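Local coordinates for RNA-dependent RNA Polymerase (Bombyx mori cytoplasmic polyhedrosis virus, PDB 6TZ0), which catalyses RNA-templated RNA synthesis, making plus strands by fully conservative transcription and probably the complementary minus strands during genome replication, at residues 18-23 with 897-902; 358-363 with 551-556; 850-855 with 875-880. All blocks are in the same frame, centred on the assembly; numbering follows the deposited sequence.

Contact 1: residues 18-23 with 897-902; sequences FTRESF and LHEYGF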
loop_
_atom_site.group_PDB
_atom_site.type_symbol
_atom_site.label_atom_id
_atom_site.label_comp_id
_atom_site.label_asym_id
_atom_site.label_seq_id
_atom_site.Cartn_x
_atom_site.Cartn_y
_atom_site.Cartn_z
ATOM N N PHE A 18 -34.794 23.623 21.391
ATOM C CA PHE A 18 -35.281 22.596 22.299
ATOM C C PHE A 18 -35.798 23.247 23.572
ATOM O O PHE A 18 -35.015 23.698 24.413
ATOM C CB PHE A 18 -34.212 21.557 22.621
ATOM C CG PHE A 18 -33.848 20.692 21.460
ATOM C CD1 PHE A 18 -34.817 19.941 20.819
ATOM C CD2 PHE A 18 -32.530 20.537 21.079
ATOM C CE1 PHE A 18 -34.487 19.123 19.762
ATOM C CE2 PHE A 18 -32.192 19.705 20.032
ATOM C CZ PHE A 18 -33.173 19.002 19.370
ATOM N N THR A 19 -37.113 23.283 23.711
ATOM C CA THR A 19 -37.772 23.587 24.966
ATOM C C THR A 19 -37.962 22.275 25.724
ATOM O O THR A 19 -37.369 21.249 25.382
ATOM C CB THR A 19 -39.094 24.306 24.705
ATOM O OG1 THR A 19 -39.992 23.423 24.026
ATOM C CG2 THR A 19 -38.861 25.527 23.829
ATOM N N ARG A 20 -38.779 22.292 26.772
ATOM C CA ARG A 20 -39.094 21.038 27.444
ATOM C C ARG A 20 -40.286 20.328 26.819
ATOM O O ARG A 20 -40.454 19.124 27.032
ATOM C CB ARG A 20 -39.345 21.277 28.933
ATOM C CG ARG A 20 -38.109 21.733 29.679
ATOM C CD ARG A 20 -38.300 21.675 31.175
ATOM N NE ARG A 20 -39.374 22.540 31.654
ATOM C CZ ARG A 20 -39.225 23.819 31.983
ATOM N NH1 ARG A 20 -38.041 24.403 31.873
ATOM N NH2 ARG A 20 -40.264 24.521 32.411
ATOM N N GLU A 21 -41.105 21.041 26.050
ATOM C CA GLU A 21 -42.206 20.431 25.323
ATOM C C GLU A 21 -41.820 19.981 23.923
ATOM O O GLU A 21 -42.608 19.284 23.276
ATOM C CB GLU A 21 -43.387 21.404 25.214
ATOM C CG GLU A 21 -44.094 21.702 26.525
ATOM C CD GLU A 21 -43.456 22.833 27.310
ATOM O OE1 GLU A 21 -42.486 23.441 26.811
ATOM O OE2 GLU A 21 -43.933 23.119 28.427
ATOM N N SER A 22 -40.644 20.371 23.440
ATOM C CA SER A 22 -40.199 20.019 22.099
ATOM C C SER A 22 -39.114 18.958 22.086
ATOM O O SER A 22 -39.019 18.197 21.119
ATOM C CB SER A 22 -39.693 21.268 21.369
ATOM O OG SER A 22 -38.570 21.827 22.016
ATOM N N PHE A 23 -38.305 18.882 23.142
ATOM C CA PHE A 23 -37.216 17.915 23.186
ATOM C C PHE A 23 -37.744 16.509 23.447
ATOM O O PHE A 23 -37.265 15.535 22.851
ATOM C CB PHE A 23 -36.212 18.341 24.257
ATOM C CG PHE A 23 -34.963 17.513 24.299
ATOM C CD1 PHE A 23 -33.997 17.647 23.319
ATOM C CD2 PHE A 23 -34.736 16.633 25.340
ATOM C CE1 PHE A 23 -32.845 16.898 23.358
ATOM C CE2 PHE A 23 -33.585 15.882 25.381
ATOM C CZ PHE A 23 -32.635 16.022 24.394
ATOM N N LEU A 897 -31.825 19.851 34.637
ATOM C CA LEU A 897 -30.963 18.894 33.955
ATOM C C LEU A 897 -31.586 17.502 33.939
ATOM O O LEU A 897 -31.286 16.699 33.051
ATOM C CB LEU A 897 -29.586 18.864 34.629
ATOM C CG LEU A 897 -28.444 19.823 34.245
ATOM C CD1 LEU A 897 -27.922 19.514 32.881
ATOM C CD2 LEU A 897 -28.836 21.288 34.284
ATOM N N HIS A 898 -32.453 17.206 34.911
ATOM C CA HIS A 898 -33.188 15.947 34.928
ATOM C C HIS A 898 -34.348 15.957 33.940
ATOM O O HIS A 898 -34.627 14.939 33.299
ATOM C CB HIS A 898 -33.705 15.663 36.339
ATOM C CG HIS A 898 -34.516 14.409 36.445
ATOM N ND1 HIS A 898 -33.948 13.154 36.459
ATOM C CD2 HIS A 898 -35.853 14.216 36.519
ATOM C CE1 HIS A 898 -34.898 12.242 36.545
ATOM N NE2 HIS A 898 -36.064 12.860 36.584
ATOM N N GLU A 899 -35.034 17.096 33.810
ATOM C CA GLU A 899 -36.199 17.163 32.932
ATOM C C GLU A 899 -35.815 17.100 31.457
ATOM O O GLU A 899 -36.633 16.695 30.626
ATOM C CB GLU A 899 -36.996 18.429 33.235
ATOM C CG GLU A 899 -37.666 18.372 34.597
ATOM C CD GLU A 899 -38.359 19.661 34.983
ATOM O OE1 GLU A 899 -38.210 20.663 34.261
ATOM O OE2 GLU A 899 -39.052 19.671 36.022
ATOM N N TYR A 900 -34.588 17.492 31.112
ATOM C CA TYR A 900 -34.075 17.253 29.770
ATOM C C TYR A 900 -33.417 15.889 29.623
ATOM O O TYR A 900 -33.156 15.466 28.495
ATOM C CB TYR A 900 -33.056 18.317 29.366
ATOM C CG TYR A 900 -33.604 19.673 29.003
ATOM C CD1 TYR A 900 -34.202 19.889 27.775
ATOM C CD2 TYR A 900 -33.466 20.750 29.864
ATOM C CE1 TYR A 900 -34.686 21.132 27.431
ATOM C CE2 TYR A 900 -33.946 21.995 29.526
ATOM C CZ TYR A 900 -34.549 22.182 28.312
ATOM O OH TYR A 900 -35.026 23.424 27.984
ATOM N N GLY A 901 -33.119 15.207 30.721
ATOM C CA GLY A 901 -32.550 13.880 30.630
ATOM C C GLY A 901 -31.050 13.833 30.480
ATOM O O GLY A 901 -30.521 12.854 29.946
ATOM N N PHE A 902 -30.342 14.873 30.926
ATOM C CA PHE A 902 -28.884 14.838 30.917
ATOM C C PHE A 902 -28.340 13.884 31.969
ATOM O O PHE A 902 -27.273 13.289 31.777
ATOM C CB PHE A 902 -28.317 16.236 31.155
ATOM C CG PHE A 902 -28.473 17.173 29.993
ATOM C CD1 PHE A 902 -27.602 17.113 28.928
ATOM C CD2 PHE A 902 -29.471 18.127 29.976
ATOM C CE1 PHE A 902 -27.723 17.975 27.862
ATOM C CE2 PHE A 902 -29.592 18.999 28.913
ATOM C CZ PHE A 902 -28.719 18.918 27.856
#
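The Schellman motif that ends helix 894-899 sets Tyr900 and Glu899 against the capped start of helix 20-35. Gly901 has positive phi, and Phe902 N bonds to Leu897 O at 3.0 Å. On the other side Thr19 and Ser22 form a capping box, with Thr19 N donating to Ser22 OG at 2.7 Å. The contact therefore joins the end of one helix to the beginning of another. Tyr900 is its centre. Arg20 CG lies over one face of the Tyr900 ring, 4.2 Å from the ring centroid, as a CH-pi contact. Phe23 meets the same ring differently. Its CD2 comes to the Tyr900 edge, near the ring plane, 4.1 Å from Tyr900 CD1. The two rings make an offset edge-to-face pair in which Tyr900 gives the edge and Phe23 the face, with planes 70° apart. Phe23 has CG anti to its backbone N (chi1 -173°), which carries the ring toward Tyr900. Thr19 O approaches Tyr900 CE1 to 3.4 Å, oblique to the ring. The phenol oxygen is held outside these two segments, by a hydrogen bond to Glu851 O. Phe850 adds a further edge-to-face ring contact to Tyr900. The more exposed side of the contact is charged. The Arg20 chain bends at chi3 (-61°) and brings its guanidinium near Glu899 OE1. This oxygen lies well out of the guanidinium plane, so the salt bridge acts through charge alone. It spans 3.4 Å from Arg20 NE to Glu899 OE1.

Contact 2: residues 358-363 with 551-556; sequences FPRIEQ and MDASVT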
loop_
_atom_site.group_PDB
_atom_site.type_symbol
_atom_site.label_atom_id
_atom_site.label_comp_id
_atom_site.label_asym_id
_atom_site.label_seq_id
_atom_site.Cartn_x
_atom_site.Cartn_y
_atom_site.Cartn_z
ATOM N N PHE A 358 -4.170 -6.016 -14.956
ATOM C CA PHE A 358 -3.613 -6.660 -16.142
ATOM C C PHE A 358 -2.673 -5.690 -16.853
ATOM O O PHE A 358 -3.043 -4.534 -17.072
ATOM C CB PHE A 358 -4.721 -7.102 -17.094
ATOM C CG PHE A 358 -4.270 -8.076 -18.151
ATOM C CD1 PHE A 358 -4.236 -9.433 -17.885
ATOM C CD2 PHE A 358 -3.844 -7.637 -19.387
ATOM C CE1 PHE A 358 -3.818 -10.332 -18.846
ATOM C CE2 PHE A 358 -3.406 -8.529 -20.341
ATOM C CZ PHE A 358 -3.402 -9.877 -20.072
ATOM N N PRO A 359 -1.475 -6.123 -17.244
ATOM C CA PRO A 359 -0.498 -5.189 -17.813
ATOM C C PRO A 359 -0.839 -4.787 -19.237
ATOM O O PRO A 359 -1.562 -5.484 -19.950
ATOM C CB PRO A 359 0.807 -5.986 -17.772
ATOM C CG PRO A 359 0.375 -7.383 -17.859
ATOM C CD PRO A 359 -0.919 -7.479 -17.120
ATOM N N ARG A 360 -0.287 -3.654 -19.660
ATOM C CA ARG A 360 -0.557 -3.146 -20.995
ATOM C C ARG A 360 0.625 -2.350 -21.526
ATOM O O ARG A 360 1.497 -1.921 -20.770
ATOM C CB ARG A 360 -1.818 -2.293 -21.012
ATOM C CG ARG A 360 -1.768 -1.061 -20.154
ATOM C CD ARG A 360 -3.084 -0.348 -20.308
ATOM N NE ARG A 360 -3.149 0.910 -19.586
ATOM C CZ ARG A 360 -4.164 1.756 -19.691
ATOM N NH1 ARG A 360 -5.177 1.467 -20.494
ATOM N NH2 ARG A 360 -4.165 2.890 -19.009
ATOM N N ILE A 361 0.689 -2.277 -22.853
ATOM C CA ILE A 361 1.756 -1.604 -23.577
ATOM C C ILE A 361 1.215 -0.434 -24.376
ATOM O O ILE A 361 0.316 -0.600 -25.192
ATOM C CB ILE A 361 2.414 -2.574 -24.573
ATOM C CG1 ILE A 361 3.491 -3.405 -23.883
ATOM C CG2 ILE A 361 2.988 -1.820 -25.759
ATOM C CD1 ILE A 361 3.566 -4.824 -24.391
ATOM N N GLU A 362 1.786 0.745 -24.168
ATOM C CA GLU A 362 1.324 1.937 -24.863
ATOM C C GLU A 362 2.416 2.717 -25.580
ATOM O O GLU A 362 3.534 2.822 -25.080
ATOM C CB GLU A 362 0.620 2.876 -23.878
ATOM C CG GLU A 362 -0.419 2.206 -22.997
ATOM C CD GLU A 362 -1.700 1.896 -23.746
ATOM O OE1 GLU A 362 -2.333 2.842 -24.260
ATOM O OE2 GLU A 362 -2.072 0.706 -23.826
ATOM N N GLN A 363 2.081 3.203 -26.778
ATOM C CA GLN A 363 2.930 4.074 -27.614
ATOM C C GLN A 363 4.181 3.506 -28.296
ATOM O O GLN A 363 4.374 3.676 -29.495
ATOM C CB GLN A 363 3.249 5.422 -26.933
ATOM C CG GLN A 363 2.100 6.046 -26.152
ATOM C CD GLN A 363 1.238 6.945 -27.005
ATOM O OE1 GLN A 363 1.464 7.084 -28.204
ATOM N NE2 GLN A 363 0.239 7.560 -26.390
ATOM N N MET A 551 -0.993 3.746 -14.419
ATOM C CA MET A 551 0.463 3.767 -14.456
ATOM C C MET A 551 1.072 2.444 -14.006
ATOM O O MET A 551 2.082 2.013 -14.570
ATOM C CB MET A 551 0.993 4.921 -13.608
ATOM C CG MET A 551 2.473 5.177 -13.805
ATOM S SD MET A 551 3.101 6.646 -12.990
ATOM C CE MET A 551 4.823 6.568 -13.474
ATOM N N ASP A 552 0.476 1.781 -13.007
ATOM C CA ASP A 552 1.037 0.527 -12.506
ATOM C C ASP A 552 0.956 -0.593 -13.530
ATOM O O ASP A 552 1.820 -1.476 -13.546
ATOM C CB ASP A 552 0.335 0.090 -11.225
ATOM C CG ASP A 552 0.776 0.878 -10.026
ATOM O OD1 ASP A 552 1.929 1.351 -10.030
ATOM O OD2 ASP A 552 -0.012 1.010 -9.069
ATOM N N ALA A 553 -0.058 -0.579 -14.386
ATOM C CA ALA A 553 -0.125 -1.545 -15.467
ATOM C C ALA A 553 0.738 -1.148 -16.652
ATOM O O ALA A 553 1.001 -1.987 -17.517
ATOM C CB ALA A 553 -1.571 -1.727 -15.919
ATOM N N SER A 554 1.192 0.102 -16.708
ATOM C CA SER A 554 1.968 0.585 -17.841
ATOM C C SER A 554 3.467 0.412 -17.662
ATOM O O SER A 554 4.190 0.374 -18.661
ATOM C CB SER A 554 1.669 2.062 -18.097
ATOM O OG SER A 554 0.320 2.266 -18.459
ATOM N N VAL A 555 3.948 0.312 -16.426
ATOM C CA VAL A 555 5.376 0.154 -16.166
ATOM C C VAL A 555 5.780 -1.261 -16.562
ATOM O O VAL A 555 5.406 -2.231 -15.901
ATOM C CB VAL A 555 5.712 0.437 -14.697
ATOM C CG1 VAL A 555 7.174 0.154 -14.407
ATOM C CG2 VAL A 555 5.384 1.869 -14.357
ATOM N N THR A 556 6.552 -1.385 -17.633
ATOM C CA THR A 556 7.014 -2.688 -18.090
ATOM C C THR A 556 8.257 -3.086 -17.297
ATOM O O THR A 556 8.611 -2.472 -16.288
ATOM C CB THR A 556 7.278 -2.661 -19.591
ATOM O OG1 THR A 556 8.362 -1.773 -19.870
ATOM C CG2 THR A 556 6.058 -2.161 -20.327
#
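Ala553 packs against Pro359 and Arg360 just beyond motif A of the polymerase palm. Motif A carries Asp547, which binds magnesium, and Asp552, which binds UTP; neither ligand is present in this model. From Met551 the chain makes a short, weakly bonded helical turn that includes Asp552. Met551 O accepts from both Ser554 N (3.0 Å) and Val555 N (3.1 Å). The extended segment 358-363 runs past this turn.

The tight part is the backbone around Ala553. Arg360 N donates to Ala553 O at 3.0 Å, with a fairly straight N-H...O angle of 162°. The donor is tilted 34° from the carbonyl plane. Pro359 CA makes a bent C-H...O contact with the same Ala553 O, 3.5 Å away, so one carbonyl oxygen engages two successive residues. The Ala553 methyl points toward the loop and rests 3.4 Å from Phe358 O. Ala553 and Pro359 approach to 4.3 Å between CA atoms.

The loose part is the Arg360 side chain, which is partly exposed. Its CG sits between the backbone N and the carbonyl carbon (chi1 62°). From there the chain runs extended alongside Ser554. The polar ends of both residues find their hydrogen bonds in the strand-to-helix link before Met551: Arg360 NH2 donates to Ala549 O, and Ser554 OG bonds to Gly550 O. This ties the loop to residues flanking the active site, since Gly550 is also a UTP-binding residue. The neighbouring chain, viral structural protein 4, packs on Phe358, Pro359 and Ile361, so the loop is sandwiched between the palm and that partner. Between the two side chains themselves the fit is slack: Ser554 OG lies at the guanidinium edge, near its plane, 3.9 Å from Arg360 NE.

Contact 3: residues 850-855 with 875-880; sequences FERRDG and LYDVSN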
loop_
_atom_site.group_PDB
_atom_site.type_symbol
_atom_site.label_atom_id
_atom_site.label_comp_id
_atom_site.label_asym_id
_atom_site.label_seq_id
_atom_site.Cartn_x
_atom_site.Cartn_y
_atom_site.Cartn_z
ATOM N N PHE A 850 -31.083 25.088 23.973
ATOM C CA PHE A 850 -31.873 24.606 25.095
ATOM C C PHE A 850 -32.445 25.791 25.854
ATOM O O PHE A 850 -31.776 26.811 26.020
ATOM C CB PHE A 850 -31.028 23.755 26.040
ATOM C CG PHE A 850 -30.679 22.405 25.496
ATOM C CD1 PHE A 850 -31.570 21.351 25.610
ATOM C CD2 PHE A 850 -29.468 22.190 24.863
ATOM C CE1 PHE A 850 -31.259 20.106 25.114
ATOM C CE2 PHE A 850 -29.150 20.945 24.358
ATOM C CZ PHE A 850 -30.048 19.902 24.486
ATOM N N GLU A 851 -33.683 25.655 26.320
ATOM C CA GLU A 851 -34.310 26.741 27.059
ATOM C C GLU A 851 -33.921 26.669 28.529
ATOM O O GLU A 851 -33.898 25.593 29.128
ATOM C CB GLU A 851 -35.829 26.695 26.915
ATOM C CG GLU A 851 -36.521 27.920 27.489
ATOM C CD GLU A 851 -38.022 27.873 27.354
ATOM O OE1 GLU A 851 -38.544 26.857 26.860
ATOM O OE2 GLU A 851 -38.682 28.859 27.737
ATOM N N ARG A 852 -33.603 27.826 29.101
ATOM C CA ARG A 852 -33.305 27.937 30.518
ATOM C C ARG A 852 -34.612 28.110 31.289
ATOM O O ARG A 852 -35.705 28.028 30.726
ATOM C CB ARG A 852 -32.350 29.101 30.763
ATOM C CG ARG A 852 -31.005 28.964 30.084
ATOM C CD ARG A 852 -30.093 30.110 30.471
ATOM N NE ARG A 852 -28.791 30.037 29.823
ATOM C CZ ARG A 852 -28.493 30.668 28.697
ATOM N NH1 ARG A 852 -29.399 31.431 28.110
ATOM N NH2 ARG A 852 -27.285 30.554 28.167
ATOM N N ARG A 853 -34.506 28.364 32.583
ATOM C CA ARG A 853 -35.681 28.620 33.400
ATOM C C ARG A 853 -36.322 29.987 33.119
ATOM O O ARG A 853 -37.499 30.194 33.405
ATOM C CB ARG A 853 -35.340 28.518 34.887
ATOM C CG ARG A 853 -35.112 27.102 35.381
ATOM C CD ARG A 853 -35.270 27.021 36.890
ATOM N NE ARG A 853 -35.074 25.664 37.389
ATOM C CZ ARG A 853 -36.015 24.725 37.392
ATOM N NH1 ARG A 853 -37.220 24.991 36.912
ATOM N NH2 ARG A 853 -35.747 23.518 37.867
ATOM N N ASP A 854 -35.546 30.914 32.563
ATOM C CA ASP A 854 -35.995 32.283 32.388
ATOM C C ASP A 854 -36.684 32.525 31.055
ATOM O O ASP A 854 -37.241 33.609 30.852
ATOM C CB ASP A 854 -34.805 33.232 32.514
ATOM C CG ASP A 854 -34.187 33.196 33.887
ATOM O OD1 ASP A 854 -34.916 32.892 34.855
ATOM O OD2 ASP A 854 -32.974 33.471 33.998
ATOM N N GLY A 855 -36.666 31.556 30.149
ATOM C CA GLY A 855 -37.118 31.768 28.797
ATOM C C GLY A 855 -36.013 32.092 27.821
ATOM O O GLY A 855 -36.266 32.126 26.611
ATOM N N LEU A 875 -23.637 21.879 30.469
ATOM C CA LEU A 875 -24.323 21.586 31.726
ATOM C C LEU A 875 -24.507 22.837 32.570
ATOM O O LEU A 875 -25.521 22.979 33.261
ATOM C CB LEU A 875 -23.530 20.561 32.534
ATOM C CG LEU A 875 -23.256 19.165 31.988
ATOM C CD1 LEU A 875 -22.327 18.430 32.940
ATOM C CD2 LEU A 875 -24.542 18.401 31.796
ATOM N N TYR A 876 -23.543 23.746 32.522
ATOM C CA TYR A 876 -23.606 24.989 33.270
ATOM C C TYR A 876 -24.310 26.087 32.497
ATOM O O TYR A 876 -24.926 26.966 33.108
ATOM C CB TYR A 876 -22.190 25.425 33.639
ATOM C CG TYR A 876 -21.520 24.485 34.604
ATOM C CD1 TYR A 876 -21.711 24.617 35.969
ATOM C CD2 TYR A 876 -20.719 23.446 34.149
ATOM C CE1 TYR A 876 -21.104 23.758 36.859
ATOM C CE2 TYR A 876 -20.114 22.578 35.030
ATOM C CZ TYR A 876 -20.313 22.741 36.384
ATOM O OH TYR A 876 -19.719 21.887 37.277
ATOM N N ASP A 877 -24.237 26.045 31.166
ATOM C CA ASP A 877 -24.950 27.008 30.337
ATOM C C ASP A 877 -26.457 26.809 30.438
ATOM O O ASP A 877 -27.215 27.784 30.432
ATOM C CB ASP A 877 -24.481 26.882 28.886
ATOM C CG ASP A 877 -24.872 28.071 28.030
ATOM O OD1 ASP A 877 -25.435 29.048 28.561
ATOM O OD2 ASP A 877 -24.623 28.023 26.807
ATOM N N VAL A 878 -26.912 25.555 30.545
ATOM C CA VAL A 878 -28.337 25.306 30.765
ATOM C C VAL A 878 -28.756 25.769 32.163
ATOM O O VAL A 878 -29.877 26.259 32.357
ATOM C CB VAL A 878 -28.642 23.814 30.500
ATOM C CG1 VAL A 878 -30.060 23.442 30.868
ATOM C CG2 VAL A 878 -28.443 23.507 29.037
ATOM N N SER A 879 -27.839 25.728 33.128
ATOM C CA SER A 879 -28.104 26.124 34.507
ATOM C C SER A 879 -28.069 27.643 34.735
ATOM O O SER A 879 -27.973 28.050 35.900
ATOM C CB SER A 879 -27.103 25.447 35.445
ATOM O OG SER A 879 -27.237 24.040 35.393
ATOM N N ASN A 880 -28.154 28.453 33.670
ATOM C CA ASN A 880 -28.183 29.922 33.704
ATOM C C ASN A 880 -26.930 30.474 34.391
ATOM O O ASN A 880 -26.954 30.992 35.508
ATOM C CB ASN A 880 -29.466 30.461 34.346
ATOM C CG ASN A 880 -29.721 31.916 33.996
ATOM O OD1 ASN A 880 -28.933 32.546 33.292
ATOM N ND2 ASN A 880 -30.834 32.451 34.474
#
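The Arg852 guanidinium has Asp877 OD1 at its edge, near its plane, while Asn880 CA approaches it obliquely. The guanidinium and the Asp877 carboxylate are turned 46° from each other. The Phe850 ring is met obliquely by Val878 CG2. Outside these segments Phe902 is a further edge-to-face partner of the Phe850 ring. The contact belongs to the end of helix 873-878, where a loop passes the last turn and the residues after it.

Arg852 carries most of the contact. Its chain is extended from CG to NE and reaches along the helix end. Arg852 CG passes 3.7 Å from Val878 O, and Arg852 CD lies 3.8 Å from Asn880 CA. The head then grips Asp877 twice. Arg852 NE donates to Asp877 O at 2.8 Å, with the C=O...N angle at 167°. Arg852 NH2 forms a salt bridge with Asp877 OD1; its modelled length is too short to be trusted. The Asp877 side chain has CG anti to the backbone N (chi1 -164°), which brings OD1 within range of the same arginine. Beside this, Phe850 CB packs 4.0 Å from Val878 CG2. Further out, Asp854 OD2 is modelled implausibly close to Asn880 ND2, so the details there are doubtful.

Arg852 NH1 bonds to Thr856 OG1, so the guanidinium is fixed from both the loop and the helix. A carboxylate and a carbonyl at the C-terminal end of a helix would both be expected to stabilise the positive charge of Arg852 here.

Overall arrangement
Contacts 1 and 3 are neighbours, with centres about 10 Å apart, on the same side of the chain's centre. They touch directly: Phe18 O and Glu851 N are a probable backbone hydrogen bond, and Leu897 packs on Ser879. Together they bring the start of helix 20-35, the loop at 850-855 and helices 873-878 and 894-899 into one cluster, so the N-terminal part of the chain meets the C-terminal part. Contact 2 lies across the molecule, about 63 and 65 Å from contacts 1 and 3 between centres, in the polymerase domain. Along the chain, contact 1 spans both others, and contact 2 closes before contact 3 opens. Helix 20-35 thus meets the 850-902 region far from the polymerase site.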